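Local coordinates for pollen-specific leucine-rich repeat extensin-like protein 1 (Arabidopsis thaliana, PDB 6TME) that probably works in the pollen cell wall, where its leucine-rich repeat domain is thought to bind RALF-type signalling peptides, as in related LRX proteins, at residues A160-P164 with E183-K187; L166-D170 with D188-F193. One frame throughout, in Å; residues are numbered along the deposited sequence.

Contact 1. Residues A160-P164 with E183-K187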
ATOM      1  N   ALA A 160      -9.108  -8.329 -10.237  1.00 31.05           N
ATOM      2  CA  ALA A 160      -9.269  -8.135  -8.800  1.00 31.80           C
ATOM      3  C   ALA A 160     -10.607  -7.494  -8.460  1.00 35.45           C
ATOM      4  O   ALA A 160     -11.121  -7.702  -7.354  1.00 31.33           O
ATOM      5  CB  ALA A 160      -8.127  -7.288  -8.247  1.00 22.84           C
ATOM      6  N   LEU A 161     -11.197  -6.730  -9.392  1.00 29.66           N
ATOM      7  CA  LEU A 161     -12.476  -6.083  -9.108  1.00 25.77           C
ATOM      8  C   LEU A 161     -13.619  -7.085  -9.045  1.00 35.55           C
ATOM      9  O   LEU A 161     -14.692  -6.757  -8.531  1.00 34.25           O
ATOM     10  CB  LEU A 161     -12.775  -5.023 -10.164  1.00 29.85           C
ATOM     11  CG  LEU A 161     -11.753  -3.876 -10.258  1.00 39.01           C
ATOM     12  CD1 LEU A 161     -11.950  -3.069 -11.537  1.00 34.55           C
ATOM     13  CD2 LEU A 161     -11.826  -2.975  -9.030  1.00 30.39           C
ATOM     14  N   SER A 162     -13.415  -8.294  -9.548  1.00 32.26           N
ATOM     15  CA  SER A 162     -14.488  -9.270  -9.615  1.00 33.65           C
ATOM     16  C   SER A 162     -14.624 -10.101  -8.345  1.00 29.35           C
ATOM     17  O   SER A 162     -15.542 -10.913  -8.260  1.00 26.57           O
ATOM     18  CB  SER A 162     -14.271 -10.200 -10.814  1.00 30.35           C
ATOM     19  OG  SER A 162     -13.252 -11.136 -10.522  1.00 34.80           O
ATOM     20  N   TRP A 163     -13.754  -9.914  -7.353  1.00 25.76           N
ATOM     21  CA  TRP A 163     -13.748 -10.788  -6.188  1.00 26.63           C
ATOM     22  C   TRP A 163     -14.625 -10.176  -5.106  1.00 29.67           C
ATOM     23  O   TRP A 163     -14.284  -9.109  -4.591  1.00 23.19           O
ATOM     24  CB  TRP A 163     -12.332 -10.990  -5.677  1.00 24.07           C
ATOM     25  CG  TRP A 163     -11.471 -11.772  -6.619  1.00 21.71           C
ATOM     26  CD1 TRP A 163     -11.861 -12.817  -7.392  1.00 28.22           C
ATOM     27  CD2 TRP A 163     -10.079 -11.564  -6.902  1.00 22.89           C
ATOM     28  NE1 TRP A 163     -10.803 -13.290  -8.131  1.00 22.06           N
ATOM     29  CE2 TRP A 163      -9.695 -12.540  -7.850  1.00 17.88           C
ATOM     30  CE3 TRP A 163      -9.115 -10.657  -6.433  1.00 21.10           C
ATOM     31  CZ2 TRP A 163      -8.392 -12.641  -8.343  1.00 25.83           C
ATOM     32  CZ3 TRP A 163      -7.824 -10.747  -6.931  1.00 23.14           C
ATOM     33  CH2 TRP A 163      -7.472 -11.737  -7.874  1.00 27.39           C
ATOM     34  N   PRO A 164     -15.748 -10.805  -4.729  1.00 31.73           N
ATOM     35  CA  PRO A 164     -16.662 -10.181  -3.745  1.00 28.18           C
ATOM     36  C   PRO A 164     -16.177 -10.220  -2.296  1.00 32.54           C
ATOM     37  O   PRO A 164     -16.788  -9.572  -1.441  1.00 36.41           O
ATOM     38  CB  PRO A 164     -17.948 -10.991  -3.902  1.00 19.89           C
ATOM     39  CG  PRO A 164     -17.462 -12.378  -4.401  1.00 24.81           C
ATOM     40  CD  PRO A 164     -16.270 -12.065  -5.287  1.00 21.16           C
ATOM     41  N   GLU A 183     -13.223   2.523  -9.685  1.00 34.12           N
ATOM     42  CA  GLU A 183     -14.077   1.621  -8.925  1.00 31.08           C
ATOM     43  C   GLU A 183     -13.310   0.805  -7.884  1.00 27.97           C
ATOM     44  O   GLU A 183     -13.951   0.210  -7.015  1.00 30.39           O
ATOM     45  CB  GLU A 183     -14.839   0.700  -9.889  1.00 38.11           C
ATOM     46  CG  GLU A 183     -13.979  -0.090 -10.874  1.00 47.06           C
ATOM     47  CD  GLU A 183     -13.756   0.630 -12.208  1.00 54.91           C
ATOM     48  OE1 GLU A 183     -13.784   1.879 -12.232  1.00 48.92           O
ATOM     49  OE2 GLU A 183     -13.557  -0.060 -13.237  1.00 55.39           O
ATOM     50  N   ILE A 184     -11.967   0.783  -7.925  1.00 27.94           N
ATOM     51  CA  ILE A 184     -11.196   0.033  -6.929  1.00 28.76           C
ATOM     52  C   ILE A 184     -11.511   0.509  -5.514  1.00 34.47           C
ATOM     53  O   ILE A 184     -11.491  -0.289  -4.570  1.00 36.64           O
ATOM     54  CB  ILE A 184      -9.678   0.114  -7.214  1.00 34.05           C
ATOM     55  CG1 ILE A 184      -8.907  -0.879  -6.345  1.00 38.50           C
ATOM     56  CG2 ILE A 184      -9.135   1.474  -6.838  1.00 40.84           C
ATOM     57  CD1 ILE A 184      -9.152  -2.324  -6.686  1.00 42.14           C
ATOM     58  N   PHE A 185     -11.817   1.798  -5.335  1.00 33.37           N
ATOM     59  CA  PHE A 185     -12.139   2.301  -4.003  1.00 35.25           C
ATOM     60  C   PHE A 185     -13.578   2.011  -3.590  1.00 35.75           C
ATOM     61  O   PHE A 185     -13.937   2.286  -2.435  1.00 34.25           O
ATOM     62  CB  PHE A 185     -11.805   3.805  -3.920  1.00 32.88           C
ATOM     63  CG  PHE A 185     -10.336   4.072  -4.064  1.00 29.16           C
ATOM     64  CD1 PHE A 185      -9.451   3.650  -3.084  1.00 28.25           C
ATOM     65  CD2 PHE A 185      -9.827   4.646  -5.214  1.00 31.58           C
ATOM     66  CE1 PHE A 185      -8.082   3.832  -3.222  1.00 26.02           C
ATOM     67  CE2 PHE A 185      -8.464   4.831  -5.358  1.00 36.73           C
ATOM     68  CZ  PHE A 185      -7.591   4.421  -4.353  1.00 35.52           C
ATOM     69  N   ASP A 186     -14.395   1.438  -4.489  1.00 34.17           N
ATOM     70  CA  ASP A 186     -15.736   0.971  -4.131  1.00 37.01           C
ATOM     71  C   ASP A 186     -15.717  -0.406  -3.467  1.00 37.08           C
ATOM     72  O   ASP A 186     -16.637  -0.724  -2.709  1.00 36.33           O
ATOM     73  CB  ASP A 186     -16.647   0.901  -5.365  1.00 41.17           C
ATOM     74  CG  ASP A 186     -16.742   2.218  -6.117  1.00 50.53           C
ATOM     75  OD1 ASP A 186     -16.829   3.285  -5.471  1.00 51.50           O
ATOM     76  OD2 ASP A 186     -16.717   2.178  -7.369  1.00 55.12           O
ATOM     77  N   LYS A 187     -14.723  -1.249  -3.762  1.00 28.38           N
ATOM     78  CA  LYS A 187     -14.591  -2.508  -3.029  1.00 34.81           C
ATOM     79  C   LYS A 187     -14.333  -2.223  -1.551  1.00 43.37           C
ATOM     80  O   LYS A 187     -13.805  -1.166  -1.187  1.00 48.98           O
ATOM     81  CB  LYS A 187     -13.443  -3.347  -3.593  1.00 36.11           C
ATOM     82  CG  LYS A 187     -13.376  -3.459  -5.109  1.00 34.03           C
ATOM     83  CD  LYS A 187     -14.339  -4.503  -5.616  1.00 36.95           C
ATOM     84  CE  LYS A 187     -13.875  -5.916  -5.274  1.00 30.12           C
ATOM     85  NZ  LYS A 187     -15.042  -6.828  -5.198  1.00 35.34           N
TER
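K187 and L161 carry most of this contact between two 3-10 turns that follow one another along the leucine-rich repeat solenoid, in the loops that lead into the parallel strands. The polar part is a lysine directed at the W163 carbonyl and, less closely, at that of L161. The chain of K187 leaves with CG anti to the carbonyl carbon (chi1 -45°) and bends at both chi2 and chi3, which brings its ammonium to the end of the other turn. There NZ donates to W163 O at 2.5 Å, a length too short to be taken literally, and more weakly to L161 O at 3.4 Å. With a leucine in its place the ammonium is gone, and the carbonyl oxygens of L161 and W163 would probably be left without this charged donor between the two turns. W163 itself faces the preceding part of the chain, its NE1 hydrogen-bonded to L136 O. The apolar part belongs to L161, whose side chain lies at about a right angle to those of I184 and E183. One branch, CD2, packs on the buried end of I184, 3.6 Å from its CD1. The other branch lies against the exposed E183, where L161 CD1 meets methylene CG at 3.7 Å.

Contact 2. Residues L166-D170 with D188-F193. With SO4 (sulfate ion), chain I.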
ATOM      1  N   LEU A 166     -12.803  -9.729  -1.445  1.00 25.34           N
ATOM      2  CA  LEU A 166     -11.438  -9.235  -1.451  1.00 18.95           C
ATOM      3  C   LEU A 166     -11.207  -8.169  -0.369  1.00 26.45           C
ATOM      4  O   LEU A 166     -11.950  -7.188  -0.257  1.00 26.79           O
ATOM      5  CB  LEU A 166     -11.114  -8.679  -2.827  1.00 22.76           C
ATOM      6  CG  LEU A 166      -9.720  -8.054  -2.926  1.00 29.52           C
ATOM      7  CD1 LEU A 166      -8.679  -9.096  -2.669  1.00 28.13           C
ATOM      8  CD2 LEU A 166      -9.505  -7.406  -4.278  1.00 29.74           C
ATOM      9  N   LYS A 167     -10.164  -8.367   0.421  1.00 21.60           N
ATOM     10  CA  LYS A 167      -9.832  -7.523   1.549  1.00 22.43           C
ATOM     11  C   LYS A 167      -8.430  -6.928   1.470  1.00 29.67           C
ATOM     12  O   LYS A 167      -8.208  -5.827   1.973  1.00 25.28           O
ATOM     13  CB  LYS A 167      -9.954  -8.320   2.861  1.00 30.04           C
ATOM     14  CG  LYS A 167      -9.549  -7.508   4.087  1.00 35.73           C
ATOM     15  CD  LYS A 167      -9.937  -8.152   5.376  1.00 44.10           C
ATOM     16  CE  LYS A 167     -10.112  -7.103   6.465  1.00 48.31           C
ATOM     17  NZ  LYS A 167     -10.241  -7.735   7.796  1.00 61.68           N
ATOM     18  N   PHE A 168      -7.489  -7.625   0.846  1.00 27.33           N
ATOM     19  CA  PHE A 168      -6.082  -7.259   0.829  1.00 25.69           C
ATOM     20  C   PHE A 168      -5.612  -7.422  -0.602  1.00 26.78           C
ATOM     21  O   PHE A 168      -5.677  -8.529  -1.156  1.00 27.57           O
ATOM     22  CB  PHE A 168      -5.281  -8.152   1.777  1.00 24.49           C
ATOM     23  CG  PHE A 168      -3.821  -7.787   1.909  1.00 24.23           C
ATOM     24  CD1 PHE A 168      -2.899  -8.117   0.919  1.00 22.38           C
ATOM     25  CD2 PHE A 168      -3.362  -7.162   3.059  1.00 17.92           C
ATOM     26  CE1 PHE A 168      -1.563  -7.808   1.083  1.00 23.90           C
ATOM     27  CE2 PHE A 168      -2.049  -6.863   3.220  1.00 21.80           C
ATOM     28  CZ  PHE A 168      -1.148  -7.184   2.245  1.00 26.68           C
ATOM     29  N   LEU A 169      -5.173  -6.322  -1.202  1.00 21.98           N
ATOM     30  CA  LEU A 169      -4.668  -6.304  -2.566  1.00 25.16           C
ATOM     31  C   LEU A 169      -3.297  -5.656  -2.528  1.00 30.97           C
ATOM     32  O   LEU A 169      -3.188  -4.462  -2.222  1.00 29.38           O
ATOM     33  CB  LEU A 169      -5.613  -5.537  -3.479  1.00 20.69           C
ATOM     34  CG  LEU A 169      -5.257  -5.466  -4.968  1.00 32.49           C
ATOM     35  CD1 LEU A 169      -4.961  -6.828  -5.536  1.00 25.61           C
ATOM     36  CD2 LEU A 169      -6.385  -4.801  -5.760  1.00 30.89           C
ATOM     37  N   ASP A 170      -2.251  -6.435  -2.825  1.00 31.07           N
ATOM     38  CA  ASP A 170      -0.889  -5.916  -2.947  1.00 34.76           C
ATOM     39  C   ASP A 170      -0.333  -6.178  -4.348  1.00 27.92           C
ATOM     40  O   ASP A 170       0.000  -7.315  -4.683  1.00 31.53           O
ATOM     41  CB  ASP A 170       0.023  -6.524  -1.884  1.00 41.04           C
ATOM     42  CG  ASP A 170       1.328  -5.742  -1.724  1.00 57.03           C
ATOM     43  OD1 ASP A 170       1.712  -5.052  -2.692  1.00 62.01           O
ATOM     44  OD2 ASP A 170       1.973  -5.816  -0.650  1.00 64.51           O
ATOM     45  N   ASP A 188     -14.691  -3.170  -0.682  1.00 40.70           N
ATOM     46  CA  ASP A 188     -14.399  -2.969   0.741  1.00 46.78           C
ATOM     47  C   ASP A 188     -13.021  -3.541   1.110  1.00 33.41           C
ATOM     48  O   ASP A 188     -12.856  -4.411   1.946  1.00 37.94           O
ATOM     49  CB  ASP A 188     -15.533  -3.510   1.615  1.00 66.81           C
ATOM     50  CG  ASP A 188     -15.669  -5.034   1.595  1.00 90.85           C
ATOM     51  OD1 ASP A 188     -16.652  -5.517   2.204  1.00 96.91           O
ATOM     52  OD2 ASP A 188     -14.840  -5.754   0.993  1.00 99.45           O
ATOM     53  N   LEU A 189     -12.007  -3.006   0.448  1.00 31.92           N
ATOM     54  CA  LEU A 189     -10.635  -3.369   0.757  1.00 34.10           C
ATOM     55  C   LEU A 189     -10.219  -2.761   2.091  1.00 32.66           C
ATOM     56  O   LEU A 189     -10.605  -1.638   2.436  1.00 35.47           O
ATOM     57  CB  LEU A 189      -9.697  -2.896  -0.362  1.00 31.11           C
ATOM     58  CG  LEU A 189      -9.766  -3.757  -1.625  1.00 31.11           C
ATOM     59  CD1 LEU A 189      -9.169  -3.020  -2.790  1.00 32.41           C
ATOM     60  CD2 LEU A 189      -8.991  -5.032  -1.384  1.00 33.68           C
ATOM     61  N   ASP A 190      -9.465  -3.531   2.867  1.00 24.70           N
ATOM     62  CA  ASP A 190      -8.813  -2.999   4.053  1.00 23.29           C
ATOM     63  C   ASP A 190      -7.444  -2.423   3.726  1.00 24.31           C
ATOM     64  O   ASP A 190      -6.973  -1.523   4.421  1.00 30.87           O
ATOM     65  CB  ASP A 190      -8.685  -4.101   5.117  1.00 23.52           C
ATOM     66  CG  ASP A 190      -7.706  -3.741   6.239  1.00 34.50           C
ATOM     67  OD1 ASP A 190      -7.982  -2.789   7.013  1.00 34.59           O
ATOM     68  OD2 ASP A 190      -6.657  -4.420   6.351  1.00 30.65           O
ATOM     69  N   ALA A 191      -6.807  -2.905   2.662  1.00 22.88           N
ATOM     70  CA  ALA A 191      -5.429  -2.538   2.372  1.00 31.84           C
ATOM     71  C   ALA A 191      -5.228  -2.545   0.865  1.00 34.55           C
ATOM     72  O   ALA A 191      -5.571  -3.526   0.198  1.00 28.88           O
ATOM     73  CB  ALA A 191      -4.441  -3.501   3.041  1.00 32.32           C
ATOM     74  N   ILE A 192      -4.682  -1.448   0.342  1.00 26.59           N
ATOM     75  CA  ILE A 192      -4.442  -1.253  -1.084  1.00 26.26           C
ATOM     76  C   ILE A 192      -2.999  -0.764  -1.223  1.00 33.43           C
ATOM     77  O   ILE A 192      -2.686   0.377  -0.854  1.00 29.43           O
ATOM     78  CB  ILE A 192      -5.430  -0.249  -1.709  1.00 23.40           C
ATOM     79  CG1 ILE A 192      -6.863  -0.566  -1.290  1.00 31.73           C
ATOM     80  CG2 ILE A 192      -5.327  -0.227  -3.236  1.00 23.62           C
ATOM     81  CD1 ILE A 192      -7.867   0.540  -1.570  1.00 35.01           C
ATOM     82  N   PHE A 193      -2.118  -1.623  -1.730  1.00 33.54           N
ATOM     83  CA  PHE A 193      -0.725  -1.260  -1.976  1.00 33.58           C
ATOM     84  C   PHE A 193      -0.528  -1.145  -3.482  1.00 27.93           C
ATOM     85  O   PHE A 193      -0.647  -2.139  -4.203  1.00 27.75           O
ATOM     86  CB  PHE A 193       0.230  -2.286  -1.358  1.00 25.89           C
ATOM     87  CG  PHE A 193       0.085  -2.413   0.140  1.00 25.69           C
ATOM     88  CD1 PHE A 193       0.646  -1.475   0.978  1.00 23.96           C
ATOM     89  CD2 PHE A 193      -0.645  -3.464   0.705  1.00 28.86           C
ATOM     90  CE1 PHE A 193       0.512  -1.577   2.366  1.00 30.51           C
ATOM     91  CE2 PHE A 193      -0.796  -3.571   2.087  1.00 23.27           C
ATOM     92  CZ  PHE A 193      -0.209  -2.626   2.921  1.00 25.35           C
TER
HETATM   93  S   SO4 I 503     -13.289  -9.989   7.902  1.00 80.99           S
HETATM   94  O1  SO4 I 503     -12.038  -9.403   8.380  1.00 81.83           O
HETATM   95  O2  SO4 I 503     -13.122 -11.428   7.683  1.00 86.43           O
HETATM   96  O3  SO4 I 503     -14.338  -9.766   8.899  1.00 86.00           O
HETATM   97  O4  SO4 I 503     -13.668  -9.345   6.651  1.00 77.73           O
HETATM   98  O   HOH W   1     -14.318  -6.521  -1.423  1.00 30.25           O
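L189 pushes one methyl, CD2, beneath the 166-170 backbone, 3.5 Å from L166 CG and about as close to the carbonyl carbon of K167; the same methyl also reaches CB of L169. This is the tightly packed part of the contact, and backbone bonds close it. K167 O receives two successive amides, D190 N at 2.8 Å and, weakly, A191 N at 3.3 Å. L169 then both gives and takes: its N donates to A191 O at 3.2 Å, and its O accepts F193 N at 3.1 Å. Strands 168-170 and 191-193 thus pair in parallel, neighbouring strands on the concave face of a leucine-rich repeat solenoid, with L169 and I192 turned into the core and F168, D170, A191 and F193 on the concave surface. There F168, its ring swung over toward the next strand with CG anti to the backbone N (chi1 -176°), touches A191 CB and brings CZ within 3.6 Å of F193 CE2, the ring planes 51° apart. D170 OD1 lies 3.4 Å from F193 CB, while OD2 forms a salt bridge with R172. A partner protein chain packs on F168 and F193. It also covers the flank where K167 runs out extended, its CE passing over CB of the buried D190, whose OD1 is hydrogen-bonded to S213. K167 NZ bonds both the partner's backbone and O1 of a sulfate probably left from crystallisation, which Y143 OH also holds. Outside this packing the contact loosens at D188, which is exposed and poorly ordered; a water bridges it to the other segment, donating to L166 O and, at 2.6 Å, to D188 OD2.

How the contacts relate
In each contact a 3-10 turn, or the strand just after it, meets its counterpart 23 residues further along the chain. Contact 2 is buried and built on regular backbone pairing between strands, with its concave side in touch with another protein chain; contact 1 is only partly buried, lacks strand pairing, and its main polar contact is a lysine reaching backbone carbonyls. No other chain of the assembly touches contact 1. Apolar side chains join the two: L169 CD2 touches both A160 CB and I184 CD1, and F185 meets I192, while L166 CD2 packs on the backbone carbonyl of A160, so the 3-10 turns back the inward-facing residues of the strands.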